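Local structure of apical membrane antigen 1 (Babesia divergens, 4APM) at residues 13-16 / 17-20; 194-197 / 198-201; 245-248 / 249-253. The protein probably serves host-cell invasion at the moving junction as a calcium-binding surface antigen of the apicomplexan AMA1 family, represented here by its domains I, II and III. One frame throughout, in Å; residues are numbered along the deposited sequence.

All three contacts are local and lie in the part of the chain assigned to the AMA1 family. Interactions 2 and 3 are neighbours, with centres about 13 Å apart. They touch at K195 CE and S253 OG, 3.4 Å apart, and at G197 CA and E250 CG, 4.2 Å apart. Both pack on P351 and L352. Interaction 1 stands apart. Its centre is about 25 Å from that of interaction 2, across the centre of the chain, and about 24 Å from that of interaction 3. Strand 316-320 reaches interactions 1 and 3: W316 NE1 hydrogen-bonds to F19 O; Y319 packs on T246. None of the three holds the calcium site at G120 and D122.

Interaction 1 of 3, residues 13-16 / 17-20; sequences GRYM and AKFD
M16 and F19 form a Met-aromatic contact in the weakly bonded last part of helix 8-16 and the turn that leads to helix 21-24. This is the tightly packed part. M16 SD meets F19 CD2 at 3.6 Å and lies obliquely to the ring. The M16 chain folds at chi2 (-50°) and chi3 (-76°). This brings the methyl CE above the ring plane, just outside the CG-CD2 bond and 3.7 Å from F19 CD2. The turn itself is held by F19 N, which donates to M16 O at 3.0 Å from well above the carbonyl plane. Y15 adds a looser apolar touch, with its CE2 4.1 Å from F19 CE2. Beyond the turn, M16 lies on P333 and L336, F19 on P218, and F19 O accepts a bond from W316 NE1. Y15 packs on V222, L336 and I363.

The solvent side is marked by K18 and a water. K18 and Y15 are both partly exposed. K18 curls back toward the helix through bends at chi3 and chi4. Its ammonium group sits over the middle of one face of the Y15 ring, a cation-pi contact 3.9 Å from NZ to the centroid. A water weakly joins Y15 OH to the same ammonium group. K18 NZ also donates to Y15 O at 2.6 Å, meeting a lone pair in the carbonyl plane.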
ATOM      1  N   GLY A  13      -2.273   8.464 -17.344  1.00 44.67           N
ATOM      2  CA  GLY A  13      -3.568   7.986 -16.864  1.00 41.25           C
ATOM      3  C   GLY A  13      -3.679   6.478 -16.727  1.00 41.69           C
ATOM      4  O   GLY A  13      -4.270   5.978 -15.784  1.00 43.74           O
ATOM      5  N   ARG A  14      -3.102   5.741 -17.661  1.00 44.44           N
ATOM      6  CA  ARG A  14      -3.198   4.292 -17.607  1.00 41.78           C
ATOM      7  C   ARG A  14      -2.365   3.734 -16.457  1.00 41.57           C
ATOM      8  O   ARG A  14      -2.860   2.922 -15.666  1.00 39.43           O
ATOM      9  CB  ARG A  14      -2.797   3.647 -18.927  1.00 38.32           C
ATOM     10  CG  ARG A  14      -3.373   2.249 -19.081  1.00 47.16           C
ATOM     11  CD  ARG A  14      -3.193   1.698 -20.492  0.60 48.34           C
ATOM     12  NE  ARG A  14      -2.228   0.601 -20.511  0.60 51.13           N
ATOM     13  CZ  ARG A  14      -0.973   0.712 -20.938  0.60 55.56           C
ATOM     14  NH1 ARG A  14      -0.528   1.869 -21.421  0.60 54.40           N
ATOM     15  NH2 ARG A  14      -0.168  -0.340 -20.902  0.60 56.28           N
ATOM     16  N   TYR A  15      -1.124   4.214 -16.342  1.00 34.93           N
ATOM     17  CA  TYR A  15      -0.195   3.724 -15.338  1.00 34.48           C
ATOM     18  C   TYR A  15      -0.650   4.094 -13.917  1.00 32.46           C
ATOM     19  O   TYR A  15      -0.374   3.373 -12.958  1.00 32.06           O
ATOM     20  CB  TYR A  15       1.216   4.280 -15.596  1.00 31.64           C
ATOM     21  CG  TYR A  15       2.292   3.668 -14.699  1.00 32.93           C
ATOM     22  CD1 TYR A  15       2.856   2.412 -14.991  1.00 32.64           C
ATOM     23  CD2 TYR A  15       2.753   4.347 -13.571  1.00 28.49           C
ATOM     24  CE1 TYR A  15       3.834   1.850 -14.164  1.00 30.90           C
ATOM     25  CE2 TYR A  15       3.748   3.818 -12.764  1.00 29.85           C
ATOM     26  CZ  TYR A  15       4.271   2.566 -13.038  1.00 33.75           C
ATOM     27  OH  TYR A  15       5.224   2.033 -12.179  1.00 31.36           O
ATOM     28  N   MET A  16      -1.250   5.271 -13.788  1.00 33.57           N
ATOM     29  CA  MET A  16      -1.463   5.892 -12.483  1.00 32.63           C
ATOM     30  C   MET A  16      -2.825   5.541 -11.889  1.00 31.96           C
ATOM     31  O   MET A  16      -3.110   5.896 -10.750  1.00 33.66           O
ATOM     32  CB  MET A  16      -1.322   7.416 -12.568  1.00 29.09           C
ATOM     33  CG  MET A  16       0.110   7.917 -12.686  1.00 29.11           C
ATOM     34  SD  MET A  16       1.233   7.212 -11.460  1.00 30.09           S
ATOM     35  CE  MET A  16       0.759   8.127  -9.992  1.00 25.73           C
ATOM     36  N   ALA A  17      -3.664   4.854 -12.660  1.00 30.20           N
ATOM     37  CA  ALA A  17      -5.007   4.498 -12.187  1.00 29.43           C
ATOM     38  C   ALA A  17      -4.940   3.700 -10.881  1.00 31.04           C
ATOM     39  O   ALA A  17      -5.683   3.976  -9.943  1.00 32.39           O
ATOM     40  CB  ALA A  17      -5.792   3.747 -13.258  1.00 25.82           C
ATOM     41  N   LYS A  18      -3.994   2.779 -10.783  1.00 28.64           N
ATOM     42  CA  LYS A  18      -3.878   1.959  -9.573  1.00 26.96           C
ATOM     43  C   LYS A  18      -3.665   2.808  -8.291  1.00 28.74           C
ATOM     44  O   LYS A  18      -4.066   2.406  -7.192  1.00 27.62           O
ATOM     45  CB  LYS A  18      -2.771   0.908  -9.749  1.00 27.73           C
ATOM     46  CG  LYS A  18      -1.352   1.457  -9.869  1.00 26.81           C
ATOM     47  CD  LYS A  18      -0.331   0.325 -10.064  1.00 30.15           C
ATOM     48  CE  LYS A  18      -0.214  -0.100 -11.535  1.00 29.08           C
ATOM     49  NZ  LYS A  18       0.384   1.011 -12.365  1.00 31.03           N
ATOM     50  N   PHE A  19      -3.087   4.004  -8.435  1.00 24.70           N
ATOM     51  CA  PHE A  19      -2.645   4.758  -7.271  1.00 24.80           C
ATOM     52  C   PHE A  19      -3.829   5.504  -6.654  1.00 26.40           C
ATOM     53  O   PHE A  19      -3.769   6.006  -5.528  1.00 28.65           O
ATOM     54  CB  PHE A  19      -1.486   5.689  -7.655  1.00 24.23           C
ATOM     55  CG  PHE A  19      -0.202   4.949  -7.938  1.00 24.70           C
ATOM     56  CD1 PHE A  19       0.619   4.529  -6.889  1.00 22.97           C
ATOM     57  CD2 PHE A  19       0.117   4.544  -9.236  1.00 23.46           C
ATOM     58  CE1 PHE A  19       1.736   3.722  -7.126  1.00 22.92           C
ATOM     59  CE2 PHE A  19       1.275   3.783  -9.489  1.00 27.35           C
ATOM     60  CZ  PHE A  19       2.083   3.368  -8.431  1.00 23.93           C
ATOM     61  N   ASP A  20      -4.929   5.534  -7.387  1.00 26.65           N
ATOM     62  CA  ASP A  20      -6.161   6.075  -6.871  1.00 28.04           C
ATOM     63  C   ASP A  20      -6.836   4.993  -6.030  1.00 28.26           C
ATOM     64  O   ASP A  20      -7.727   4.254  -6.503  1.00 27.28           O
ATOM     65  CB  ASP A  20      -7.052   6.542  -8.021  1.00 29.99           C
ATOM     66  CG  ASP A  20      -8.267   7.331  -7.546  1.00 33.43           C
ATOM     67  OD1 ASP A  20      -8.583   7.322  -6.328  1.00 29.93           O
ATOM     68  OD2 ASP A  20      -8.913   7.943  -8.415  1.00 38.58           O
TER
HETATM   69  O   HOH W   1       3.178   0.968 -10.560  1.00 34.08           O

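Interaction 2 of 3, residues 194-197 / 198-201; sequences MKSG and IDAH
S196 reaches D199 across the start of a type I beta turn that runs from G197 to A200. The main polar link is a side-chain bond. D199 N donates to S196 OG at 2.9 Å, with an N-H...O angle of 150°. S196 OG stands roughly opposite its own backbone N (chi1 150°), and this directs the hydroxyl at the turn. The same N-H makes a weak bond to S196 O at 3.3 Å, so both oxygens of one serine face a single amide.

One water adds a second polar link. It lies 2.9 Å from S196 OG and donates to D199 OD2 at 2.6 Å. The serine hydroxyl thus meets the backbone of D199 directly and its carboxylate through solvent.

The turn has its own closing bond, from A200 N to G197 O. It is weak, at 3.0 Å and a bent angle of 132°. Two van der Waals contacts set carbon against oxygen. A200 CB presses on G197 O at 3.0 Å, a tight fit, and I198 CG1 lies 3.6 Å from S196 OG.

The turn leads from strand 191-195 into strand 202-205, which belongs to a different sheet. S196 pairs with G55 through the backbone, and H201 with A154. D199 rests on V57 of strand 56-60. K195, ending strand 191-195, bonds through NZ to the carbonyls of M54, A347 and G349 and packs on S253 and F257 of helix 249-257.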
ATOM      1  N   MET A 194       0.069  -3.033  12.392  1.00 29.03           N
ATOM      2  CA  MET A 194       1.276  -2.385  11.942  1.00 31.69           C
ATOM      3  C   MET A 194       1.822  -2.920  10.625  1.00 29.69           C
ATOM      4  O   MET A 194       1.481  -4.011  10.204  1.00 30.94           O
ATOM      5  CB  MET A 194       2.343  -2.296  13.046  1.00 35.17           C
ATOM      6  CG  MET A 194       3.086  -3.564  13.402  1.00 44.57           C
ATOM      7  SD  MET A 194       4.687  -3.148  14.181  1.00 55.34           S
ATOM      8  CE  MET A 194       5.779  -3.302  12.769  1.00 48.91           C
ATOM      9  N   LYS A 195       2.535  -2.053   9.923  1.00 28.08           N
ATOM     10  CA  LYS A 195       3.214  -2.371   8.688  1.00 28.96           C
ATOM     11  C   LYS A 195       4.602  -2.910   9.032  1.00 31.18           C
ATOM     12  O   LYS A 195       5.396  -2.232   9.688  1.00 27.59           O
ATOM     13  CB  LYS A 195       3.373  -1.100   7.859  1.00 28.47           C
ATOM     14  CG  LYS A 195       3.747  -1.338   6.393  1.00 32.88           C
ATOM     15  CD  LYS A 195       2.557  -1.745   5.532  1.00 27.67           C
ATOM     16  CE  LYS A 195       2.744  -1.309   4.086  1.00 30.79           C
ATOM     17  NZ  LYS A 195       1.780  -1.951   3.126  1.00 28.58           N
ATOM     18  N   SER A 196       4.872  -4.155   8.660  1.00 27.89           N
ATOM     19  CA  SER A 196       6.063  -4.795   9.175  1.00 31.78           C
ATOM     20  C   SER A 196       6.963  -5.201   8.052  1.00 29.89           C
ATOM     21  O   SER A 196       6.566  -5.962   7.185  1.00 33.11           O
ATOM     22  CB  SER A 196       5.710  -6.013  10.012  1.00 32.60           C
ATOM     23  OG  SER A 196       6.762  -6.936   9.910  1.00 33.58           O
ATOM     24  N   GLY A 197       8.180  -4.684   8.065  1.00 28.45           N
ATOM     25  CA  GLY A 197       9.156  -5.037   7.057  1.00 27.35           C
ATOM     26  C   GLY A 197       9.448  -6.526   7.006  1.00 29.19           C
ATOM     27  O   GLY A 197       9.466  -7.110   5.928  1.00 29.33           O
ATOM     28  N   ILE A 198       9.673  -7.160   8.155  1.00 30.07           N
ATOM     29  CA  ILE A 198      10.078  -8.554   8.121  1.00 29.99           C
ATOM     30  C   ILE A 198       8.905  -9.460   7.833  1.00 32.65           C
ATOM     31  O   ILE A 198       9.094 -10.623   7.478  1.00 33.51           O
ATOM     32  CB  ILE A 198      10.697  -9.018   9.439  1.00 36.40           C
ATOM     33  CG1 ILE A 198       9.660  -8.958  10.565  1.00 34.92           C
ATOM     34  CG2 ILE A 198      11.969  -8.228   9.736  0.60 36.70           C
ATOM     35  CD1 ILE A 198      10.247  -9.289  11.908  1.00 42.76           C
ATOM     36  N   ASP A 199       7.689  -8.955   8.035  1.00 31.00           N
ATOM     37  CA  ASP A 199       6.517  -9.690   7.598  1.00 28.55           C
ATOM     38  C   ASP A 199       6.009  -9.187   6.259  1.00 28.36           C
ATOM     39  O   ASP A 199       4.807  -9.241   5.967  1.00 31.03           O
ATOM     40  CB  ASP A 199       5.449  -9.713   8.688  1.00 28.90           C
ATOM     41  CG  ASP A 199       5.690 -10.837   9.699  1.00 38.86           C
ATOM     42  OD1 ASP A 199       6.216 -11.902   9.295  1.00 33.35           O
ATOM     43  OD2 ASP A 199       5.360 -10.673  10.893  1.00 40.35           O
ATOM     44  N   ALA A 200       6.918  -8.657   5.449  1.00 26.44           N
ATOM     45  CA  ALA A 200       6.509  -8.012   4.211  1.00 28.59           C
ATOM     46  C   ALA A 200       5.807  -9.030   3.308  1.00 29.03           C
ATOM     47  O   ALA A 200       5.165  -8.675   2.343  1.00 28.93           O
ATOM     48  CB  ALA A 200       7.702  -7.425   3.501  1.00 26.58           C
ATOM     49  N   HIS A 201       5.934 -10.299   3.656  1.00 29.53           N
ATOM     50  CA  HIS A 201       5.544 -11.394   2.772  1.00 32.07           C
ATOM     51  C   HIS A 201       4.151 -11.848   3.148  1.00 26.97           C
ATOM     52  O   HIS A 201       3.600 -12.750   2.533  1.00 27.13           O
ATOM     53  CB  HIS A 201       6.555 -12.571   2.899  1.00 31.53           C
ATOM     54  CG  HIS A 201       6.741 -13.073   4.336  1.00 32.58           C
ATOM     55  ND1 HIS A 201       7.475 -12.405   5.254  1.00 34.97           N
ATOM     56  CD2 HIS A 201       6.234 -14.205   4.992  1.00 31.41           C
ATOM     57  CE1 HIS A 201       7.437 -13.071   6.439  1.00 30.51           C
ATOM     58  NE2 HIS A 201       6.678 -14.165   6.279  1.00 29.87           N
TER
HETATM   59  O   HOH W   2       5.774  -8.479  12.126  1.00 48.32           O

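Interaction 3 of 3, residues 245-248 / 249-253; sequences FTRD and AEECS
A local salt bridge and helix-start contact joins R247 and D248 to E251 where the loop after strand 242-245 enters helix 249-257. The E251 carboxylate lies at the edge of the R247 guanidinium. R247 NH2 donates in plane to the syn lone pair of E251 OE2 at 2.7 Å. R247 NE adds weak bonds to both carboxylate oxygens. The backbone joins in as well: R247 N donates to E251 OE1 at 2.7 Å, on the anti side and somewhat out of the carboxylate plane. E251 can do this because its CG points away from the backbone N (chi1 -164°) and the rest of the chain runs extended, back over the loop and past T246.

D248 is the N-cap of the helix. Its OD1 accepts from E251 N at 2.9 Å, nearly along the C-O axis. The first regular helical bond follows from the same residue: C252 N donates to D248 O at 3.1 Å, almost straight at 177°. T246 OG1 donates to that oxygen too, from above the carbonyl plane, so two donors grip it.

E250 folds back through a bend at chi2 and stacks its carboxylate on that of D248, the planes 25° apart. D248 OD1 and E250 OE1 are 3.9 Å apart. This closeness of like charges may favour proton uptake, an effect that may be partly offset by the helix N-terminus. T246 OG1 also lies 3.6 Å from C252 CB. C252 forms a disulfide with C326 on strand 325-329, and A249 packs on Y319 and M345.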
ATOM      1  N   PHE A 245      12.318  12.343   9.048  1.00 29.36           N
ATOM      2  CA  PHE A 245      13.473  11.531   8.683  1.00 27.60           C
ATOM      3  C   PHE A 245      13.275  10.156   9.247  1.00 29.60           C
ATOM      4  O   PHE A 245      12.875  10.030  10.409  1.00 28.14           O
ATOM      5  CB  PHE A 245      14.760  12.174   9.222  1.00 28.63           C
ATOM      6  CG  PHE A 245      15.175  13.401   8.451  1.00 28.37           C
ATOM      7  CD1 PHE A 245      15.842  13.282   7.240  1.00 29.00           C
ATOM      8  CD2 PHE A 245      14.832  14.677   8.905  1.00 30.70           C
ATOM      9  CE1 PHE A 245      16.192  14.417   6.509  1.00 33.76           C
ATOM     10  CE2 PHE A 245      15.176  15.816   8.185  1.00 29.41           C
ATOM     11  CZ  PHE A 245      15.858  15.691   6.985  1.00 30.63           C
ATOM     12  N   THR A 246      13.466   9.129   8.407  1.00 26.65           N
ATOM     13  CA  THR A 246      13.343   7.751   8.844  1.00 25.96           C
ATOM     14  C   THR A 246      14.603   6.985   8.422  1.00 28.25           C
ATOM     15  O   THR A 246      15.341   7.442   7.566  1.00 27.07           O
ATOM     16  CB  THR A 246      12.069   7.051   8.274  1.00 25.92           C
ATOM     17  OG1 THR A 246      12.182   6.935   6.863  1.00 26.96           O
ATOM     18  CG2 THR A 246      10.776   7.855   8.593  1.00 26.15           C
ATOM     19  N   ARG A 247      14.837   5.828   9.035  1.00 28.01           N
ATOM     20  CA  ARG A 247      16.093   5.102   8.867  1.00 28.75           C
ATOM     21  C   ARG A 247      16.107   4.281   7.588  1.00 30.21           C
ATOM     22  O   ARG A 247      17.154   3.954   7.083  1.00 30.01           O
ATOM     23  CB  ARG A 247      16.325   4.194  10.065  1.00 28.82           C
ATOM     24  CG  ARG A 247      16.909   4.937  11.241  1.00 29.46           C
ATOM     25  CD  ARG A 247      16.927   4.071  12.468  1.00 31.83           C
ATOM     26  NE  ARG A 247      15.580   3.872  12.971  1.00 33.59           N
ATOM     27  CZ  ARG A 247      15.305   3.143  14.033  1.00 34.40           C
ATOM     28  NH1 ARG A 247      16.295   2.580  14.703  1.00 35.43           N
ATOM     29  NH2 ARG A 247      14.047   2.981  14.416  1.00 38.06           N
ATOM     30  N   ASP A 248      14.933   3.982   7.047  1.00 30.93           N
ATOM     31  CA  ASP A 248      14.842   3.166   5.827  1.00 31.34           C
ATOM     32  C   ASP A 248      13.430   3.266   5.245  1.00 28.47           C
ATOM     33  O   ASP A 248      12.531   3.826   5.878  1.00 24.96           O
ATOM     34  CB  ASP A 248      15.236   1.692   6.119  1.00 27.92           C
ATOM     35  CG  ASP A 248      14.637   1.177   7.411  1.00 31.04           C
ATOM     36  OD1 ASP A 248      13.414   1.400   7.630  1.00 27.77           O
ATOM     37  OD2 ASP A 248      15.371   0.539   8.205  1.00 29.74           O
ATOM     38  N   ALA A 249      13.265   2.784   4.009  1.00 29.69           N
ATOM     39  CA  ALA A 249      11.949   2.708   3.366  1.00 26.21           C
ATOM     40  C   ALA A 249      10.900   2.052   4.267  1.00 26.02           C
ATOM     41  O   ALA A 249       9.783   2.566   4.419  1.00 26.05           O
ATOM     42  CB  ALA A 249      12.046   1.997   2.013  1.00 24.19           C
ATOM     43  N   GLU A 250      11.253   0.957   4.917  1.00 27.60           N
ATOM     44  CA  GLU A 250      10.276   0.281   5.818  1.00 28.72           C
ATOM     45  C   GLU A 250       9.709   1.158   6.937  1.00 24.72           C
ATOM     46  O   GLU A 250       8.513   1.070   7.264  1.00 26.25           O
ATOM     47  CB  GLU A 250      10.876  -0.963   6.437  1.00 30.95           C
ATOM     48  CG  GLU A 250      11.460  -1.897   5.419  1.00 38.23           C
ATOM     49  CD  GLU A 250      12.936  -1.661   5.211  1.00 48.70           C
ATOM     50  OE1 GLU A 250      13.294  -0.738   4.429  1.00 47.54           O
ATOM     51  OE2 GLU A 250      13.733  -2.399   5.839  1.00 54.74           O
ATOM     52  N   GLU A 251      10.581   1.922   7.584  1.00 24.48           N
ATOM     53  CA  GLU A 251      10.158   2.849   8.608  1.00 24.99           C
ATOM     54  C   GLU A 251       9.241   3.908   7.995  1.00 23.94           C
ATOM     55  O   GLU A 251       8.151   4.155   8.492  1.00 25.26           O
ATOM     56  CB  GLU A 251      11.358   3.509   9.282  1.00 25.35           C
ATOM     57  CG  GLU A 251      11.009   4.199  10.607  1.00 34.00           C
ATOM     58  CD  GLU A 251      12.234   4.440  11.476  1.00 39.40           C
ATOM     59  OE1 GLU A 251      13.130   5.220  11.057  1.00 39.80           O
ATOM     60  OE2 GLU A 251      12.347   3.779  12.534  1.00 45.98           O
ATOM     61  N   CYS A 252       9.662   4.493   6.879  1.00 24.08           N
ATOM     62  CA  CYS A 252       8.794   5.413   6.145  1.00 25.09           C
ATOM     63  C   CYS A 252       7.412   4.776   5.837  1.00 28.56           C
ATOM     64  O   CYS A 252       6.335   5.376   6.087  1.00 25.81           O
ATOM     65  CB  CYS A 252       9.470   5.806   4.855  1.00 25.47           C
ATOM     66  SG  CYS A 252       8.480   6.927   3.873  1.00 33.21           S
ATOM     67  N   SER A 253       7.447   3.531   5.367  1.00 24.76           N
ATOM     68  CA  SER A 253       6.243   2.823   5.071  1.00 26.47           C
ATOM     69  C   SER A 253       5.371   2.681   6.331  1.00 27.76           C
ATOM     70  O   SER A 253       4.162   2.939   6.283  1.00 25.29           O
ATOM     71  CB  SER A 253       6.555   1.462   4.439  1.00 27.09           C
ATOM     72  OG  SER A 253       5.362   0.819   4.069  1.00 27.68           O
TER